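Local coordinates for protein histidine acid phosphatase (Bifidobacterium longum subsp. infantis, PDB 6RXD) that probably removes phosphate groups from inositol hexakisphosphate (phytate) and other inositol polyphosphates, and from 2,3-bisphosphoglycerate, as a histidine acid phosphatase of the MINPP1 subfamily, at residues A66-G71 and G260-Y265; K78-K83 and T327-Q332; A240-L245 and E252-L257; K296-E301 and A305-N310. All blocks are in the same frame, centred on the assembly; numbering follows the deposited sequence.

Interaction 1: A66-G71 and G260-Y265; sequences AARDGG and GEYKWY
Tyr262 meets Asp69 where the last turn of helix 55-69 faces the loop that joins helix 251-258 to strand 264-265, a surface contact in a mainly helical part of this histidine acid phosphatase. Its firm part is one short hydrogen bond, from Tyr262 OH to Asp69 OD2 at 2.6 Å. The phenol comes to the anti lone pair of OD2, with ring and carboxylate nearly coplanar (23° apart), so the acid lies at the ring's edge. A tyrosine suits the place because its hydroxyl spans to the acid while its ring packs on Phe253 and on Lys256 of helix 251-258. The looser, solvent side belongs to Arg68, exposed, its NH2 no nearer than 4.4 Å to Tyr262 CE1. The arginine's bend at the third torsion (chi3 65°) turns the guanidinium toward the neighbouring carboxylate, which it grips side-on. With an alanine at Asp69, the Tyr262 hydroxyl would probably lose its acceptor and the Arg68 guanidinium would be left without this countercharge and free to turn. OD2 takes two donors: Tyr262 OH on the anti side, and on the syn side Arg68 NH2 at 2.8 Å, while Arg68 NE reaches OD1 at 2.7 Å from above the carboxylate plane.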
loop_
_atom_site.group_PDB
_atom_site.type_symbol
_atom_site.label_atom_id
_atom_site.label_comp_id
_atom_site.label_asym_id
_atom_site.label_seq_id
_atom_site.Cartn_x
_atom_site.Cartn_y
_atom_site.Cartn_z
ATOM N N ALA A 66 18.996 3.918 -29.350
ATOM C CA ALA A 66 20.274 3.248 -29.104
ATOM C C ALA A 66 20.610 2.227 -30.194
ATOM O O ALA A 66 21.761 2.106 -30.612
ATOM C CB ALA A 66 20.271 2.585 -27.729
ATOM N N ALA A 67 19.609 1.483 -30.650
ATOM C CA ALA A 67 19.837 0.503 -31.710
ATOM C C ALA A 67 20.252 1.188 -33.005
ATOM O O ALA A 67 21.147 0.717 -33.713
ATOM C CB ALA A 67 18.584 -0.363 -31.934
ATOM N N ARG A 68 19.589 2.294 -33.318
ATOM C CA ARG A 68 19.901 3.057 -34.526
ATOM C C ARG A 68 21.301 3.663 -34.468
ATOM O O ARG A 68 22.013 3.700 -35.478
ATOM C CB ARG A 68 18.868 4.176 -34.714
ATOM C CG ARG A 68 19.073 5.031 -35.967
ATOM C CD ARG A 68 18.341 6.374 -35.866
ATOM N NE ARG A 68 18.882 7.230 -34.807
ATOM C CZ ARG A 68 18.481 8.477 -34.563
ATOM N NH1 ARG A 68 17.533 9.029 -35.307
ATOM N NH2 ARG A 68 19.034 9.176 -33.579
ATOM N N ASP A 69 21.684 4.159 -33.296
ATOM C CA ASP A 69 22.919 4.928 -33.154
ATOM C C ASP A 69 24.106 4.145 -32.578
ATOM O O ASP A 69 25.148 4.728 -32.285
ATOM C CB ASP A 69 22.674 6.173 -32.300
ATOM C CG ASP A 69 21.777 7.187 -32.983
ATOM O OD1 ASP A 69 21.497 7.022 -34.191
ATOM O OD2 ASP A 69 21.361 8.151 -32.303
ATOM N N GLY A 70 23.957 2.835 -32.429
ATOM C CA GLY A 70 25.036 2.014 -31.896
ATOM C C GLY A 70 25.343 2.350 -30.448
ATOM O O GLY A 70 26.510 2.370 -30.027
ATOM N N GLY A 71 24.290 2.592 -29.675
ATOM C CA GLY A 71 24.438 3.009 -28.289
ATOM C C GLY A 71 24.369 1.922 -27.231
ATOM O O GLY A 71 24.462 2.220 -26.042
ATOM N N GLY A 260 21.776 16.868 -23.370
ATOM C CA GLY A 260 20.553 17.309 -24.026
ATOM C C GLY A 260 20.401 17.029 -25.506
ATOM O O GLY A 260 19.473 17.531 -26.147
ATOM N N GLU A 261 21.304 16.230 -26.059
ATOM C CA GLU A 261 21.208 15.855 -27.461
ATOM C C GLU A 261 20.127 14.803 -27.664
ATOM O O GLU A 261 19.533 14.710 -28.742
ATOM C CB GLU A 261 22.552 15.354 -27.981
ATOM C CG GLU A 261 23.629 16.432 -27.953
ATOM C CD GLU A 261 24.968 15.948 -28.472
ATOM O OE1 GLU A 261 24.992 15.251 -29.509
ATOM O OE2 GLU A 261 25.999 16.269 -27.841
ATOM N N TYR A 262 19.886 14.002 -26.629
ATOM C CA TYR A 262 18.828 13.003 -26.678
ATOM C C TYR A 262 17.712 13.375 -25.725
ATOM O O TYR A 262 17.950 13.941 -24.656
ATOM C CB TYR A 262 19.353 11.634 -26.271
ATOM C CG TYR A 262 20.172 10.901 -27.304
ATOM C CD1 TYR A 262 19.791 10.855 -28.641
ATOM C CD2 TYR A 262 21.315 10.211 -26.926
ATOM C CE1 TYR A 262 20.543 10.155 -29.570
ATOM C CE2 TYR A 262 22.072 9.520 -27.845
ATOM C CZ TYR A 262 21.685 9.492 -29.161
ATOM O OH TYR A 262 22.451 8.784 -30.059
ATOM N N LYS A 263 16.499 13.010 -26.115
ATOM C CA LYS A 263 15.303 13.338 -25.359
ATOM C C LYS A 263 14.194 12.467 -25.933
ATOM O O LYS A 263 14.004 12.404 -27.145
ATOM C CB LYS A 263 14.974 14.822 -25.537
ATOM C CG LYS A 263 14.158 15.450 -24.423
ATOM C CD LYS A 263 14.159 16.977 -24.552
ATOM C CE LYS A 263 15.547 17.562 -24.286
ATOM N NZ LYS A 263 15.759 18.917 -24.882
ATOM N N TRP A 264 13.474 11.761 -25.069
ATOM C CA TRP A 264 12.404 10.902 -25.576
ATOM C C TRP A 264 11.073 11.244 -24.967
ATOM O O TRP A 264 10.975 11.429 -23.755
ATOM C CB TRP A 264 12.722 9.415 -25.340
ATOM C CG TRP A 264 13.925 8.991 -26.097
ATOM C CD1 TRP A 264 13.983 8.633 -27.411
ATOM C CD2 TRP A 264 15.261 8.898 -25.592
ATOM N NE1 TRP A 264 15.276 8.324 -27.761
ATOM C CE2 TRP A 264 16.081 8.471 -26.658
ATOM C CE3 TRP A 264 15.842 9.124 -24.339
ATOM C CZ2 TRP A 264 17.460 8.284 -26.513
ATOM C CZ3 TRP A 264 17.206 8.928 -24.192
ATOM C CH2 TRP A 264 18.001 8.507 -25.274
ATOM N N TYR A 265 10.054 11.340 -25.817
ATOM C CA TYR A 265 8.688 11.563 -25.365
ATOM C C TYR A 265 7.864 10.323 -25.612
ATOM O O TYR A 265 8.210 9.485 -26.445
ATOM C CB TYR A 265 8.055 12.751 -26.106
ATOM C CG TYR A 265 8.725 14.061 -25.795
ATOM C CD1 TYR A 265 8.266 14.862 -24.762
ATOM C CD2 TYR A 265 9.838 14.484 -26.516
ATOM C CE1 TYR A 265 8.894 16.062 -24.456
ATOM C CE2 TYR A 265 10.463 15.693 -26.221
ATOM C CZ TYR A 265 9.986 16.467 -25.188
ATOM O OH TYR A 265 10.597 17.659 -24.884
#

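Interaction 2: K78-K83 and T327-Q332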
loop_
_atom_site.group_PDB
_atom_site.type_symbol
_atom_site.label_atom_id
_atom_site.label_comp_id
_atom_site.label_asym_id
_atom_site.label_seq_id
_atom_site.Cartn_x
_atom_site.Cartn_y
_atom_site.Cartn_z
ATOM N N LYS A 78 21.821 -5.435 -26.155
ATOM C CA LYS A 78 20.701 -4.848 -26.889
ATOM C C LYS A 78 19.528 -5.810 -26.899
ATOM O O LYS A 78 18.413 -5.462 -26.512
ATOM C CB LYS A 78 21.101 -4.588 -28.343
ATOM C CG LYS A 78 19.993 -3.992 -29.201
ATOM C CD LYS A 78 20.249 -4.157 -30.699
ATOM C CE LYS A 78 21.687 -3.874 -31.067
ATOM N NZ LYS A 78 21.881 -3.792 -32.549
ATOM N N ALA A 79 19.779 -7.032 -27.363
ATOM C CA ALA A 79 18.703 -8.011 -27.472
ATOM C C ALA A 79 18.034 -8.284 -26.132
ATOM O O ALA A 79 16.815 -8.427 -26.060
ATOM C CB ALA A 79 19.226 -9.315 -28.097
ATOM N N GLU A 80 18.833 -8.356 -25.073
ATOM C CA GLU A 80 18.280 -8.675 -23.758
ATOM C C GLU A 80 17.431 -7.528 -23.220
ATOM O O GLU A 80 16.352 -7.771 -22.652
ATOM C CB GLU A 80 19.372 -9.069 -22.752
ATOM C CG GLU A 80 18.862 -9.336 -21.336
ATOM C CD GLU A 80 18.121 -10.658 -21.198
ATOM O OE1 GLU A 80 18.082 -11.446 -22.171
ATOM O OE2 GLU A 80 17.581 -10.922 -20.103
ATOM N N PHE A 81 17.879 -6.298 -23.423
ATOM C CA PHE A 81 17.135 -5.127 -22.957
ATOM C C PHE A 81 15.781 -5.041 -23.668
ATOM O O PHE A 81 14.742 -4.871 -23.030
ATOM C CB PHE A 81 17.967 -3.867 -23.197
ATOM C CG PHE A 81 17.422 -2.632 -22.532
ATOM C CD1 PHE A 81 17.457 -2.495 -21.153
ATOM C CD2 PHE A 81 16.894 -1.607 -23.292
ATOM C CE1 PHE A 81 16.953 -1.350 -20.547
ATOM C CE2 PHE A 81 16.404 -0.456 -22.698
ATOM C CZ PHE A 81 16.434 -0.327 -21.332
ATOM N N VAL A 82 15.780 -5.193 -24.991
ATOM C CA VAL A 82 14.544 -5.137 -25.766
ATOM C C VAL A 82 13.608 -6.297 -25.392
ATOM O O VAL A 82 12.389 -6.141 -25.334
ATOM C CB VAL A 82 14.840 -5.122 -27.290
ATOM C CG1 VAL A 82 13.546 -5.139 -28.100
ATOM C CG2 VAL A 82 15.680 -3.901 -27.656
ATOM N N LYS A 83 14.182 -7.470 -25.119
ATOM C CA LYS A 83 13.367 -8.625 -24.702
ATOM C C LYS A 83 12.672 -8.363 -23.365
ATOM O O LYS A 83 11.502 -8.717 -23.172
ATOM C CB LYS A 83 14.226 -9.889 -24.582
ATOM C CG LYS A 83 13.438 -11.123 -24.134
ATOM C CD LYS A 83 14.331 -12.365 -23.978
ATOM C CE LYS A 83 13.510 -13.548 -23.460
ATOM N NZ LYS A 83 14.340 -14.759 -23.225
ATOM N N THR A 327 8.405 -13.504 -20.644
ATOM C CA THR A 327 9.291 -13.401 -19.495
ATOM C C THR A 327 10.072 -12.089 -19.511
ATOM O O THR A 327 10.221 -11.440 -20.547
ATOM C CB THR A 327 10.269 -14.582 -19.407
ATOM O OG1 THR A 327 11.143 -14.564 -20.542
ATOM C CG2 THR A 327 9.509 -15.901 -19.373
ATOM N N PHE A 328 10.547 -11.695 -18.339
ATOM C CA PHE A 328 11.384 -10.509 -18.216
ATOM C C PHE A 328 12.303 -10.727 -17.018
ATOM O O PHE A 328 11.963 -11.470 -16.095
ATOM C CB PHE A 328 10.542 -9.222 -18.082
ATOM C CG PHE A 328 9.262 -9.401 -17.292
ATOM C CD1 PHE A 328 9.222 -9.126 -15.928
ATOM C CD2 PHE A 328 8.097 -9.846 -17.920
ATOM C CE1 PHE A 328 8.043 -9.309 -15.199
ATOM C CE2 PHE A 328 6.917 -10.020 -17.207
ATOM C CZ PHE A 328 6.884 -9.755 -15.845
ATOM N N ALA A 329 13.472 -10.093 -17.042
ATOM C CA ALA A 329 14.476 -10.325 -16.015
ATOM C C ALA A 329 15.187 -9.028 -15.646
ATOM O O ALA A 329 16.402 -8.888 -15.830
ATOM C CB ALA A 329 15.480 -11.377 -16.489
ATOM N N PHE A 330 14.422 -8.071 -15.130
ATOM C CA PHE A 330 14.986 -6.775 -14.761
ATOM C C PHE A 330 15.897 -6.866 -13.546
ATOM O O PHE A 330 16.767 -6.001 -13.345
ATOM C CB PHE A 330 13.876 -5.747 -14.543
ATOM C CG PHE A 330 13.178 -5.340 -15.810
ATOM C CD1 PHE A 330 13.767 -4.429 -16.676
ATOM C CD2 PHE A 330 11.939 -5.871 -16.146
ATOM C CE1 PHE A 330 13.144 -4.053 -17.857
ATOM C CE2 PHE A 330 11.304 -5.493 -17.329
ATOM C CZ PHE A 330 11.909 -4.592 -18.188
ATOM N N ASP A 331 15.730 -7.920 -12.749
ATOM C CA ASP A 331 16.593 -8.089 -11.588
ATOM C C ASP A 331 18.066 -8.235 -11.966
ATOM O O ASP A 331 18.938 -7.932 -11.155
ATOM C CB ASP A 331 16.124 -9.243 -10.692
ATOM C CG ASP A 331 16.012 -10.549 -11.430
ATOM O OD1 ASP A 331 15.706 -10.528 -12.641
ATOM O OD2 ASP A 331 16.219 -11.603 -10.789
ATOM N N GLN A 332 18.347 -8.653 -13.203
ATOM C CA GLN A 332 19.731 -8.812 -13.635
ATOM C C GLN A 332 20.506 -7.499 -13.669
ATOM O O GLN A 332 21.738 -7.516 -13.667
ATOM C CB GLN A 332 19.797 -9.423 -15.026
ATOM C CG GLN A 332 19.468 -8.411 -16.099
ATOM C CD GLN A 332 19.474 -9.014 -17.467
ATOM O OE1 GLN A 332 20.521 -9.104 -18.106
ATOM N NE2 GLN A 332 18.302 -9.437 -17.933
#
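Glu80, on helix 75-95, and Gln332, in the short 3-10 turn of the loop leading to helix 339-357, form the polar link of this contact. Gln332 NE2 donates to Glu80 OE2 at 2.7 Å, with an N-H...O angle of 156°. The acid accepts on its anti lone pair, and the oxygen lies in the plane of the amide, although the carboxylate and amide planes are turned 49° apart. Glu80 reaches this spot through a bend: CG stands anti to the backbone N, and the chain then kinks at the second torsion (chi2 74°), bringing the carboxylate round to the glutamine.

A second polar bond ties the amide back to Ala329, just before the 3-10 segment. Gln332 NE2 also donates a hydrogen bond to Ala329 O at 2.9 Å, again in the amide plane. In the conformers described, both N-H groups are used, which orients the amide; each of the two side chains also has a second position. Ala329 O receives the Gln332 backbone N as well, from the opposite face of its plane. A glutamine suits the place, since one NH2 group serves both an acid and a carbonyl.

The remaining contacts are van der Waals in kind. Lys83, fully extended, passes its CE at 3.9 Å from Thr327 OG1, and the methyl of Ala329 lies 4.2 Å from Glu80 OE2. Phe330 packs on Asn84 and Ile88 of helix 75-95.

The arrangement is a loop held along helix 75-95 by Gln332 on Glu80 and by Ala329 N on Asn84 OD1. Residues 327-332 follow directly on His326, which with Glu94 of that helix binds a zinc ion.

Interaction 3: A240-L245 and E252-L257; sequences ASHDLL and EFLAKL. With ZN (zinc ion), chain C.
A zinc-binding histidine resting beside a leucine methyl is the striking feature here: His242 CE1 lies 4.1 Å from Leu254 CD1, while NE2 of the same ring holds a zinc ion at 2.2 Å. The two side chains cross at a slant between helix 235-245 and helix 251-258, which a short loop joins, the two helices meeting at a steep angle. Because CG of His242 is anti to its backbone N (chi1 178°), the ring swings out from its own helix into the space beside the second one. Glu251, at the start of helix 251-258, supplies the second ligand from this chain, so the zinc links the two helices.

The apolar part is carried by Leu245 and Leu254. Leu254 splits its two methyls: CD2 packs on Leu245 CB at 3.9 Å, and CD1 lies at the same distance from the Leu245 carbonyl carbon, near the end of the first helix. Leucine is apt here, because its fork can serve the apolar chain with one branch and the histidine and backbone with the other. An alanine at Leu254 would remove both methyls and would probably open a gap between the helices, losing the packing on Leu245 and the methyl beside His242 CE1.

His242 is also gripped from its other nitrogen, ND1, by a hydrogen bond to Glu301 of helix 301-317. With zinc at NE2 and a carboxylate at ND1, the imidazole is fixed against flipping, and the acid would be expected to make the histidine a more electron-rich ligand.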
loop_
_atom_site.group_PDB
_atom_site.type_symbol
_atom_site.label_atom_id
_atom_site.label_comp_id
_atom_site.label_asym_id
_atom_site.label_seq_id
_atom_site.Cartn_x
_atom_site.Cartn_y
_atom_site.Cartn_z
ATOM N N ALA A 240 24.384 7.108 -9.151
ATOM C CA ALA A 240 23.787 5.775 -9.237
ATOM C C ALA A 240 23.038 5.601 -10.544
ATOM O O ALA A 240 23.006 4.512 -11.116
ATOM C CB ALA A 240 22.849 5.541 -8.076
ATOM N N SER A 241 22.440 6.686 -11.019
ATOM C CA SER A 241 21.708 6.639 -12.277
ATOM C C SER A 241 22.654 6.319 -13.428
ATOM O O SER A 241 22.354 5.487 -14.279
ATOM C CB SER A 241 21.005 7.974 -12.545
ATOM O OG SER A 241 19.988 8.223 -11.583
ATOM N N HIS A 242 23.790 7.003 -13.462
ATOM C CA HIS A 242 24.774 6.745 -14.488
ATOM C C HIS A 242 25.311 5.321 -14.379
ATOM O O HIS A 242 25.453 4.619 -15.385
ATOM C CB HIS A 242 25.925 7.730 -14.392
ATOM C CG HIS A 242 26.979 7.470 -15.409
ATOM N ND1 HIS A 242 26.835 7.849 -16.727
ATOM C CD2 HIS A 242 28.156 6.809 -15.334
ATOM C CE1 HIS A 242 27.892 7.465 -17.412
ATOM N NE2 HIS A 242 28.707 6.830 -16.589
ATOM N N ASP A 243 25.619 4.903 -13.155
ATOM C CA ASP A 243 26.137 3.564 -12.884
ATOM C C ASP A 243 25.210 2.491 -13.459
ATOM O O ASP A 243 25.636 1.567 -14.170
ATOM C CB ASP A 243 26.277 3.389 -11.371
ATOM C CG ASP A 243 27.134 2.203 -10.988
ATOM O OD1 ASP A 243 28.365 2.277 -11.164
ATOM O OD2 ASP A 243 26.576 1.208 -10.485
ATOM N N LEU A 244 23.931 2.626 -13.141
ATOM C CA LEU A 244 22.942 1.650 -13.559
ATOM C C LEU A 244 22.892 1.547 -15.070
ATOM O O LEU A 244 22.930 0.455 -15.636
ATOM C CB LEU A 244 21.566 2.060 -13.043
ATOM C CG LEU A 244 20.467 1.056 -13.344
ATOM C CD1 LEU A 244 20.657 -0.178 -12.451
ATOM C CD2 LEU A 244 19.091 1.679 -13.159
ATOM N N LEU A 245 22.807 2.694 -15.728
ATOM C CA LEU A 245 22.608 2.713 -17.175
ATOM C C LEU A 245 23.848 2.273 -17.936
ATOM O O LEU A 245 23.747 1.808 -19.069
ATOM C CB LEU A 245 22.177 4.106 -17.651
ATOM C CG LEU A 245 20.831 4.592 -17.110
ATOM C CD1 LEU A 245 20.628 6.057 -17.459
ATOM C CD2 LEU A 245 19.689 3.762 -17.672
ATOM N N GLU A 252 29.443 7.107 -24.630
ATOM C CA GLU A 252 29.151 8.080 -25.671
ATOM C C GLU A 252 27.646 8.337 -25.805
ATOM O O GLU A 252 27.207 9.475 -25.940
ATOM C CB GLU A 252 29.748 7.588 -26.993
ATOM C CG GLU A 252 29.453 8.440 -28.200
ATOM C CD GLU A 252 30.035 7.837 -29.464
ATOM O OE1 GLU A 252 29.664 6.691 -29.802
ATOM O OE2 GLU A 252 30.876 8.499 -30.108
ATOM N N PHE A 253 26.848 7.278 -25.748
ATOM C CA PHE A 253 25.401 7.439 -25.828
ATOM C C PHE A 253 24.874 8.208 -24.614
ATOM O O PHE A 253 24.090 9.151 -24.746
ATOM C CB PHE A 253 24.749 6.059 -25.920
ATOM C CG PHE A 253 23.267 6.093 -26.181
ATOM C CD1 PHE A 253 22.365 5.990 -25.137
ATOM C CD2 PHE A 253 22.779 6.207 -27.477
ATOM C CE1 PHE A 253 20.987 6.006 -25.377
ATOM C CE2 PHE A 253 21.417 6.229 -27.725
ATOM C CZ PHE A 253 20.521 6.122 -26.670
ATOM N N LEU A 254 25.325 7.821 -23.430
ATOM C CA LEU A 254 24.832 8.441 -22.204
ATOM C C LEU A 254 25.318 9.876 -22.080
ATOM O O LEU A 254 24.653 10.701 -21.478
ATOM C CB LEU A 254 25.277 7.629 -20.991
ATOM C CG LEU A 254 24.634 6.247 -20.906
ATOM C CD1 LEU A 254 25.268 5.417 -19.794
ATOM C CD2 LEU A 254 23.124 6.363 -20.713
ATOM N N ALA A 255 26.482 10.173 -22.646
ATOM C CA ALA A 255 26.982 11.543 -22.616
ATOM C C ALA A 255 26.097 12.468 -23.449
ATOM O O ALA A 255 25.885 13.622 -23.083
ATOM C CB ALA A 255 28.429 11.607 -23.081
ATOM N N LYS A 256 25.590 11.968 -24.574
ATOM C CA LYS A 256 24.645 12.745 -25.371
ATOM C C LYS A 256 23.325 12.974 -24.648
ATOM O O LYS A 256 22.684 14.007 -24.826
ATOM C CB LYS A 256 24.398 12.097 -26.734
ATOM C CG LYS A 256 25.624 12.088 -27.641
ATOM C CD LYS A 256 25.262 11.654 -29.051
ATOM C CE LYS A 256 26.508 11.299 -29.854
ATOM N NZ LYS A 256 26.181 10.951 -31.267
ATOM N N LEU A 257 22.908 12.001 -23.842
ATOM C CA LEU A 257 21.705 12.167 -23.041
ATOM C C LEU A 257 21.930 13.255 -21.987
ATOM O O LEU A 257 21.111 14.155 -21.838
ATOM C CB LEU A 257 21.306 10.848 -22.375
ATOM C CG LEU A 257 20.108 10.937 -21.421
ATOM C CD1 LEU A 257 18.897 11.513 -22.128
ATOM C CD2 LEU A 257 19.783 9.574 -20.831
HETATM ZN ZN ZN C . 30.431 5.508 -16.774
#

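Interaction 4: K296-E301 and A305-N310; sequences KKIKSE and AMDLYN
The backbone link is a first-turn helical bond: Ala305 N donates to Glu301 O at 2.9 Å, almost straight at 166°, as the chain passes from strand 297-298 into helix 301-317. The methyl of Ala305 sits 3.4 Å from that same carbonyl oxygen. A residue this small suits the place, since its methyl also packs on Ser241 and Leu244 of helix 235-245.

Two residues further on, Asp307 faces back to the strand. Its OD2 lies 3.3 Å from Ile298 CG1 and 3.6 Å from Ile298 CD1, the two side chains running alongside in opposite senses. CG of Asp307 stands anti to its own carbonyl carbon (chi1 -69°), which aims the acid at the strand. The unit is a strand leading through Lys299 and Ser300 into a helix, with Ser300 as the N-cap: its OG accepts from Asp303 N. Strand 297-298 also pairs with strand 264-265 in a two-stranded antiparallel ribbon.

Water links the two segments beside the isoleucine. A single molecule donates to Lys297 O at 2.7 Å and to Asp307 OD2 at 2.6 Å, so the buried carboxylate has a polar partner although its nearest neighbour across the contact is a hydrocarbon chain. Ile298, for its part, also packs against Leu58 and Leu59 of helix 55-69. The carboxylate of Glu301 leads away from helix residues 305-310, to its partner His242.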
loop_
_atom_site.group_PDB
_atom_site.type_symbol
_atom_site.label_atom_id
_atom_site.label_comp_id
_atom_site.label_asym_id
_atom_site.label_seq_id
_atom_site.Cartn_x
_atom_site.Cartn_y
_atom_site.Cartn_z
ATOM N N LYS A 296 4.862 12.694 -21.075
ATOM C CA LYS A 296 5.805 11.904 -20.284
ATOM C C LYS A 296 7.112 11.774 -21.076
ATOM O O LYS A 296 7.090 11.571 -22.300
ATOM C CB LYS A 296 5.238 10.518 -19.990
ATOM C CG LYS A 296 3.982 10.500 -19.105
ATOM C CD LYS A 296 4.216 11.129 -17.738
ATOM C CE LYS A 296 2.918 11.133 -16.911
ATOM N NZ LYS A 296 3.078 11.814 -15.601
ATOM N N LYS A 297 8.248 11.875 -20.386
ATOM C CA LYS A 297 9.527 11.994 -21.082
ATOM C C LYS A 297 10.743 11.482 -20.313
ATOM O O LYS A 297 10.712 11.343 -19.086
ATOM C CB LYS A 297 9.764 13.457 -21.465
ATOM C CG LYS A 297 9.822 14.418 -20.284
ATOM C CD LYS A 297 9.683 15.849 -20.812
ATOM C CE LYS A 297 9.093 16.798 -19.792
ATOM N NZ LYS A 297 8.800 18.112 -20.451
ATOM N N ILE A 298 11.803 11.182 -21.062
ATOM C CA ILE A 298 13.121 10.905 -20.501
ATOM C C ILE A 298 14.049 12.000 -21.033
ATOM O O ILE A 298 14.227 12.128 -22.252
ATOM C CB ILE A 298 13.655 9.509 -20.932
ATOM C CG1 ILE A 298 12.913 8.386 -20.197
ATOM C CG2 ILE A 298 15.155 9.389 -20.677
ATOM C CD1 ILE A 298 13.277 6.956 -20.707
ATOM N N LYS A 299 14.625 12.811 -20.147
ATOM C CA LYS A 299 15.531 13.857 -20.621
ATOM C C LYS A 299 16.866 13.856 -19.896
ATOM O O LYS A 299 17.709 14.720 -20.123
ATOM C CB LYS A 299 14.881 15.246 -20.565
ATOM C CG LYS A 299 14.703 15.810 -19.174
ATOM C CD LYS A 299 13.281 15.610 -18.691
ATOM C CE LYS A 299 13.089 16.139 -17.277
ATOM N NZ LYS A 299 12.288 17.392 -17.247
ATOM N N SER A 300 17.078 12.859 -19.053
ATOM C CA SER A 300 18.327 12.764 -18.328
ATOM C C SER A 300 18.573 11.334 -17.933
ATOM O O SER A 300 17.654 10.509 -17.983
ATOM C CB SER A 300 18.250 13.571 -17.040
ATOM O OG SER A 300 17.266 13.011 -16.195
ATOM N N GLU A 301 19.796 11.051 -17.484
ATOM C CA GLU A 301 20.090 9.730 -16.926
ATOM C C GLU A 301 19.219 9.402 -15.719
ATOM O O GLU A 301 18.773 8.269 -15.574
ATOM C CB GLU A 301 21.565 9.591 -16.530
ATOM C CG GLU A 301 22.526 9.545 -17.706
ATOM C CD GLU A 301 23.971 9.540 -17.255
ATOM O OE1 GLU A 301 24.262 10.079 -16.166
ATOM O OE2 GLU A 301 24.827 8.992 -17.976
ATOM N N ALA A 305 17.074 5.969 -15.541
ATOM C CA ALA A 305 17.383 5.015 -14.479
ATOM C C ALA A 305 16.185 4.811 -13.555
ATOM O O ALA A 305 15.891 3.680 -13.147
ATOM C CB ALA A 305 18.620 5.461 -13.678
ATOM N N MET A 306 15.497 5.898 -13.205
ATOM C CA MET A 306 14.330 5.764 -12.346
ATOM C C MET A 306 13.212 5.027 -13.071
ATOM O O MET A 306 12.464 4.283 -12.443
ATOM C CB MET A 306 13.850 7.131 -11.829
ATOM C CG MET A 306 14.771 7.770 -10.777
ATOM S SD MET A 306 14.983 6.797 -9.257
ATOM C CE MET A 306 13.273 6.416 -8.891
ATOM N N ASP A 307 13.100 5.207 -14.383
ATOM C CA ASP A 307 12.128 4.422 -15.146
ATOM C C ASP A 307 12.489 2.937 -15.125
ATOM O O ASP A 307 11.604 2.086 -14.960
ATOM C CB ASP A 307 12.003 4.929 -16.588
ATOM C CG ASP A 307 11.344 6.285 -16.668
ATOM O OD1 ASP A 307 10.938 6.806 -15.613
ATOM O OD2 ASP A 307 11.230 6.828 -17.786
ATOM N N LEU A 308 13.777 2.634 -15.256
ATOM C CA LEU A 308 14.239 1.245 -15.230
ATOM C C LEU A 308 14.008 0.647 -13.842
ATOM O O LEU A 308 13.580 -0.505 -13.717
ATOM C CB LEU A 308 15.728 1.145 -15.620
ATOM C CG LEU A 308 16.296 -0.273 -15.779
ATOM C CD1 LEU A 308 15.455 -1.030 -16.794
ATOM C CD2 LEU A 308 17.742 -0.196 -16.246
ATOM N N TYR A 309 14.282 1.433 -12.803
ATOM C CA TYR A 309 14.002 0.992 -11.441
ATOM C C TYR A 309 12.511 0.733 -11.252
ATOM O O TYR A 309 12.122 -0.244 -10.613
ATOM C CB TYR A 309 14.508 2.013 -10.419
ATOM C CG TYR A 309 14.118 1.667 -8.998
ATOM C CD1 TYR A 309 14.741 0.628 -8.318
ATOM C CD2 TYR A 309 13.129 2.378 -8.340
ATOM C CE1 TYR A 309 14.370 0.310 -7.008
ATOM C CE2 TYR A 309 12.766 2.067 -7.050
ATOM C CZ TYR A 309 13.386 1.036 -6.394
ATOM O OH TYR A 309 13.000 0.741 -5.107
ATOM N N ASN A 310 11.660 1.594 -11.809
ATOM C CA ASN A 310 10.219 1.359 -11.697
ATOM C C ASN A 310 9.785 0.055 -12.369
ATOM O O ASN A 310 8.846 -0.606 -11.913
ATOM C CB ASN A 310 9.409 2.548 -12.235
ATOM C CG ASN A 310 9.140 3.593 -11.155
ATOM O OD1 ASN A 310 8.238 3.426 -10.331
ATOM N ND2 ASN A 310 9.932 4.648 -11.139
HETATM O O HOH W 1 10.402 9.254 -17.398
#

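Interactions 1, 3 and 4 form a connected cluster, their centres 11 to 13 Å apart. Interaction 1 meets interaction 3 through Tyr262 and Ala66 on Phe253, and interaction 4 through the strand pair, where Ile298 N lies 2.8 Å from Trp264 O. Interactions 3 and 4 share the surroundings of a zinc ion: what joins them is the 2.6 Å approach of Glu301 OE2 to His242 ND1, and the Glu301 side chain lies about 7 Å from the metal. Interaction 2 stands apart, with its centre about 16 Å from that of interaction 4, yet Phe330 and Phe81 pack on Leu308. A separate zinc ion lies about 10 Å from the Thr327 side chain.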